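Local coordinates for protein FACT complex subunit SPT16 (Ashbya gossypii, PDB 6A8M) that probably acts, as a subunit of the FACT complex, as a histone chaperone that reorganizes nucleosomes during transcription, replication and DNA repair, this chain being its N-terminal, peptidase-like part, at residues A[114-117]-A[118-122]; A[146-149]-A[150-154]. All coordinates share one frame; numbering follows the deposited sequence.

Contact 1: A[114-117]-A[118-122]; sequences NLKL and FEDLV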
loop_
_atom_site.group_PDB
_atom_site.type_symbol
_atom_site.label_atom_id
_atom_site.label_comp_id
_atom_site.label_asym_id
_atom_site.label_seq_id
_atom_site.Cartn_x
_atom_site.Cartn_y
_atom_site.Cartn_z
ATOM N N ASN A 114 -32.816 -7.168 -4.603
ATOM C CA ASN A 114 -31.750 -6.184 -4.425
ATOM C C ASN A 114 -32.110 -4.854 -5.072
ATOM O O ASN A 114 -31.764 -3.790 -4.544
ATOM C CB ASN A 114 -30.429 -6.689 -5.007
ATOM C CG ASN A 114 -29.943 -7.963 -4.349
ATOM O OD1 ASN A 114 -30.393 -8.341 -3.260
ATOM N ND2 ASN A 114 -29.042 -8.655 -5.027
ATOM N N LEU A 115 -32.764 -4.896 -6.240
ATOM C CA LEU A 115 -33.174 -3.657 -6.902
ATOM C C LEU A 115 -33.985 -2.764 -5.962
ATOM O O LEU A 115 -33.745 -1.549 -5.869
ATOM C CB LEU A 115 -33.985 -3.981 -8.154
ATOM C CG LEU A 115 -34.582 -2.786 -8.889
ATOM C CD1 LEU A 115 -33.485 -1.940 -9.532
ATOM C CD2 LEU A 115 -35.598 -3.253 -9.941
ATOM N N LYS A 116 -34.928 -3.358 -5.236
ATOM C CA LYS A 116 -35.757 -2.578 -4.328
ATOM C C LYS A 116 -34.923 -2.028 -3.184
ATOM O O LYS A 116 -35.118 -0.879 -2.770
ATOM C CB LYS A 116 -36.905 -3.432 -3.797
ATOM C CG LYS A 116 -37.915 -2.679 -2.913
ATOM C CD LYS A 116 -38.557 -1.513 -3.647
ATOM C CE LYS A 116 -39.713 -0.900 -2.855
ATOM N NZ LYS A 116 -39.368 -0.621 -1.437
ATOM N N LEU A 117 -33.987 -2.834 -2.667
ATOM C CA LEU A 117 -33.079 -2.342 -1.637
ATOM C C LEU A 117 -32.285 -1.146 -2.150
ATOM O O LEU A 117 -32.146 -0.132 -1.455
ATOM C CB LEU A 117 -32.133 -3.461 -1.168
ATOM C CG LEU A 117 -32.757 -4.646 -0.418
ATOM C CD1 LEU A 117 -31.689 -5.634 0.059
ATOM C CD2 LEU A 117 -33.596 -4.162 0.753
ATOM N N PHE A 118 -31.769 -1.235 -3.384
ATOM C CA PHE A 118 -31.030 -0.114 -3.956
ATOM C C PHE A 118 -31.916 1.118 -4.079
ATOM O O PHE A 118 -31.472 2.239 -3.818
ATOM C CB PHE A 118 -30.473 -0.478 -5.340
ATOM C CG PHE A 118 -29.467 -1.593 -5.329
ATOM C CD1 PHE A 118 -28.694 -1.852 -4.204
ATOM C CD2 PHE A 118 -29.285 -2.380 -6.462
ATOM C CE1 PHE A 118 -27.760 -2.861 -4.192
ATOM C CE2 PHE A 118 -28.337 -3.408 -6.463
ATOM C CZ PHE A 118 -27.576 -3.646 -5.329
ATOM N N GLU A 119 -33.174 0.922 -4.488
ATOM C CA GLU A 119 -34.106 2.041 -4.584
ATOM C C GLU A 119 -34.380 2.635 -3.206
ATOM O O GLU A 119 -34.363 3.862 -3.040
ATOM C CB GLU A 119 -35.405 1.591 -5.266
ATOM C CG GLU A 119 -35.213 1.321 -6.754
ATOM C CD GLU A 119 -36.328 0.494 -7.381
ATOM O OE1 GLU A 119 -37.204 -0.014 -6.648
ATOM O OE2 GLU A 119 -36.323 0.357 -8.624
ATOM N N ASP A 120 -34.641 1.774 -2.211
ATOM C CA ASP A 120 -34.759 2.213 -0.814
ATOM C C ASP A 120 -33.546 3.029 -0.386
ATOM O O ASP A 120 -33.680 4.085 0.244
ATOM C CB ASP A 120 -34.884 1.013 0.123
ATOM C CG ASP A 120 -36.158 0.242 -0.060
ATOM O OD1 ASP A 120 -37.046 0.707 -0.806
ATOM O OD2 ASP A 120 -36.246 -0.848 0.559
ATOM N N LEU A 121 -32.344 2.537 -0.701
ATOM C CA LEU A 121 -31.137 3.229 -0.264
ATOM C C LEU A 121 -31.011 4.596 -0.933
ATOM O O LEU A 121 -30.653 5.579 -0.277
ATOM C CB LEU A 121 -29.909 2.371 -0.544
ATOM C CG LEU A 121 -28.626 3.116 -0.162
ATOM C CD1 LEU A 121 -28.481 3.202 1.357
ATOM C CD2 LEU A 121 -27.449 2.505 -0.807
ATOM N N VAL A 122 -31.331 4.684 -2.229
ATOM C CA VAL A 122 -31.335 5.978 -2.914
ATOM C C VAL A 122 -32.275 6.970 -2.222
ATOM O O VAL A 122 -31.974 8.167 -2.141
ATOM C CB VAL A 122 -31.681 5.784 -4.405
ATOM C CG1 VAL A 122 -32.426 6.978 -4.943
ATOM C CG2 VAL A 122 -30.395 5.548 -5.191
#
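Lys116 and Asp120, one helical turn apart, form a salt bridge: NZ of Lys116 lies 2.7 Å from OD1 of Asp120 and meets the syn lone pair of that oxygen. The lysine chain sets out with CG anti to the backbone N (chi1 -175°), then bends at chi2 and chi4, which brings its amino end round to the carboxylate oxygen one turn further on. Midway along, the same chain meets Glu119 through carbon, CD of Lys116 being 3.6 Å from OE1 of Glu119; the two side chains cross at about a right angle. Leu115 likewise offers carbon to the carboxylate of Glu119: its CG is 3.6 Å from OE2, a van der Waals contact between a branched alkyl group and a charged oxygen.

All this lies on helix 113-128 of the SPT16 N-terminal lobe, and four consecutive i to i+4 backbone bonds hold the turn: Phe118 N to Asn114 O (2.8 Å), Glu119 N to Leu115 O, Asp120 N to Lys116 O and Leu121 N to Leu117 O. The carbonyl oxygen of Asn114 has a second neighbour, for it sits 3.3 Å above the plane of the Phe118 ring, offset toward the rim. At the side-chain end, Asn114 OD1 accepts a hydrogen bond from Ser108 N. Phe118 and Leu121 are buried and touch Leu65 of strand 64-68, whereas Leu117 packs on Trp105 and Ile76.

Contact 2: A[146-149]-A[150-154]; sequences TEWK and GVWDT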
loop_
_atom_site.group_PDB
_atom_site.type_symbol
_atom_site.label_atom_id
_atom_site.label_comp_id
_atom_site.label_asym_id
_atom_site.label_seq_id
_atom_site.Cartn_x
_atom_site.Cartn_y
_atom_site.Cartn_z
ATOM N N THR A 146 -23.774 -4.116 -11.260
ATOM C CA THR A 146 -24.347 -3.632 -12.511
ATOM C C THR A 146 -25.790 -3.190 -12.305
ATOM O O THR A 146 -26.209 -2.159 -12.843
ATOM C CB THR A 146 -24.244 -4.708 -13.590
ATOM O OG1 THR A 146 -22.859 -4.995 -13.839
ATOM C CG2 THR A 146 -24.908 -4.245 -14.900
ATOM N N GLU A 147 -26.554 -3.933 -11.500
ATOM C CA GLU A 147 -27.891 -3.469 -11.153
ATOM C C GLU A 147 -27.832 -2.162 -10.366
ATOM O O GLU A 147 -28.635 -1.250 -10.614
ATOM C CB GLU A 147 -28.658 -4.544 -10.376
ATOM C CG GLU A 147 -29.305 -5.615 -11.258
ATOM C CD GLU A 147 -30.502 -6.305 -10.605
ATOM O OE1 GLU A 147 -30.577 -6.318 -9.356
ATOM O OE2 GLU A 147 -31.366 -6.840 -11.344
ATOM N N TRP A 148 -26.886 -2.051 -9.417
ATOM C CA TRP A 148 -26.728 -0.812 -8.654
ATOM C C TRP A 148 -26.449 0.387 -9.565
ATOM O O TRP A 148 -27.043 1.458 -9.391
ATOM C CB TRP A 148 -25.605 -0.938 -7.609
ATOM C CG TRP A 148 -25.164 0.456 -7.161
ATOM C CD1 TRP A 148 -24.072 1.164 -7.589
ATOM C CD2 TRP A 148 -25.884 1.332 -6.280
ATOM N NE1 TRP A 148 -24.053 2.413 -7.006
ATOM C CE2 TRP A 148 -25.155 2.539 -6.194
ATOM C CE3 TRP A 148 -27.064 1.204 -5.540
ATOM C CZ2 TRP A 148 -25.566 3.606 -5.397
ATOM C CZ3 TRP A 148 -27.486 2.281 -4.757
ATOM C CH2 TRP A 148 -26.731 3.453 -4.684
ATOM N N LYS A 149 -25.511 0.243 -10.509
ATOM C CA LYS A 149 -25.166 1.369 -11.376
ATOM C C LYS A 149 -26.387 1.905 -12.119
ATOM O O LYS A 149 -26.508 3.117 -12.331
ATOM C CB LYS A 149 -24.080 0.968 -12.378
ATOM C CG LYS A 149 -23.598 2.134 -13.240
ATOM C CD LYS A 149 -22.272 1.826 -13.916
ATOM C CE LYS A 149 -21.808 2.998 -14.784
ATOM N NZ LYS A 149 -22.739 3.236 -15.914
ATOM N N GLY A 150 -27.304 1.021 -12.529
ATOM C CA GLY A 150 -28.510 1.499 -13.183
ATOM C C GLY A 150 -29.359 2.376 -12.279
ATOM O O GLY A 150 -29.915 3.391 -12.716
ATOM N N VAL A 151 -29.490 1.982 -11.016
ATOM C CA VAL A 151 -30.249 2.777 -10.059
ATOM C C VAL A 151 -29.558 4.107 -9.819
ATOM O O VAL A 151 -30.193 5.168 -9.817
ATOM C CB VAL A 151 -30.430 1.997 -8.746
ATOM C CG1 VAL A 151 -30.989 2.912 -7.656
ATOM C CG2 VAL A 151 -31.357 0.800 -8.969
ATOM N N TRP A 152 -28.242 4.067 -9.628
ATOM C CA TRP A 152 -27.497 5.279 -9.321
ATOM C C TRP A 152 -27.563 6.269 -10.478
ATOM O O TRP A 152 -27.832 7.457 -10.278
ATOM C CB TRP A 152 -26.046 4.937 -8.992
ATOM C CG TRP A 152 -25.235 6.176 -8.804
ATOM C CD1 TRP A 152 -24.307 6.676 -9.652
ATOM C CD2 TRP A 152 -25.332 7.103 -7.719
ATOM N NE1 TRP A 152 -23.782 7.849 -9.147
ATOM C CE2 TRP A 152 -24.410 8.138 -7.969
ATOM C CE3 TRP A 152 -26.115 7.162 -6.564
ATOM C CZ2 TRP A 152 -24.246 9.215 -7.110
ATOM C CZ3 TRP A 152 -25.938 8.241 -5.696
ATOM C CH2 TRP A 152 -25.006 9.247 -5.981
ATOM N N ASP A 153 -27.306 5.792 -11.701
ATOM C CA ASP A 153 -27.275 6.689 -12.854
ATOM C C ASP A 153 -28.561 7.488 -12.958
ATOM O O ASP A 153 -28.529 8.710 -13.150
ATOM C CB ASP A 153 -27.028 5.890 -14.133
ATOM C CG ASP A 153 -25.582 5.429 -14.264
ATOM O OD1 ASP A 153 -24.710 5.917 -13.504
ATOM O OD2 ASP A 153 -25.316 4.575 -15.135
ATOM N N THR A 154 -29.698 6.820 -12.781
ATOM C CA THR A 154 -30.984 7.510 -12.813
ATOM C C THR A 154 -31.148 8.481 -11.649
ATOM O O THR A 154 -31.639 9.598 -11.837
ATOM C CB THR A 154 -32.106 6.487 -12.816
ATOM O OG1 THR A 154 -32.109 5.833 -14.090
ATOM C CG2 THR A 154 -33.461 7.174 -12.599
#
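Helix 143-158 is the crossover helix of a beta-alpha-beta unit in the SPT16 N-terminal lobe, joining strands 131-134 and 162-165, and this contact covers about two and a half turns in its middle. Trp148 and Trp152 leave the helix in the same direction, one turn apart, both with CG anti to the backbone N (chi1 162° and 174°). Their indole planes are only 21° from parallel, but the offset leaves little ring over ring, the centroids of the five-membered rings being 5.9 Å from each other. The touching is done instead by CB of Trp152, which lies 3.5 Å above the plane of the Trp148 ring, offset toward its rim, and by CZ2 of Trp148 against CE3 of Trp152 at 3.8 Å.

A salt bridge links Lys149 to Asp153, with NZ of the lysine 3.0 Å from OD2 of the aspartate, on the syn lone pair of that oxygen. Backbone bonds run from Trp152 N to Trp148 O and from Asp153 N to Lys149 O, each 2.9 Å; those from Gly150 N to Thr146 O and Val151 N to Glu147 O are weak, both at 3.4 Å. Thr146 OG1 is hydrogen-bonded to Gly142 O. Towards the sheet, Trp148 packs on Val34 and Ile36 of strand 32-37 and Trp152 on Val132 and Leu134 of strand 131-134, while Val151 faces helix 113-128.

Contact 1, on helix 113-128, comes first along the chain, and contact 2, on helix 143-158, follows, with strand 131-134 between the two helices. Their centres are 10 Å apart, and the helices pack against each other as well as on the six-stranded mixed sheet of the N-terminal lobe. Val151 fits among Leu115, Phe118 and Val122, with CD1 of Leu115 3.5 Å from CG2 of Val151. The Phe118 ring stands edge-to-face with that of Trp148, and its CE2 comes within 3.6 Å of Trp148 N. The apolar inner faces of both helices thus join in packing against the sheet, while the lysine-aspartate pairs lie away from Val151.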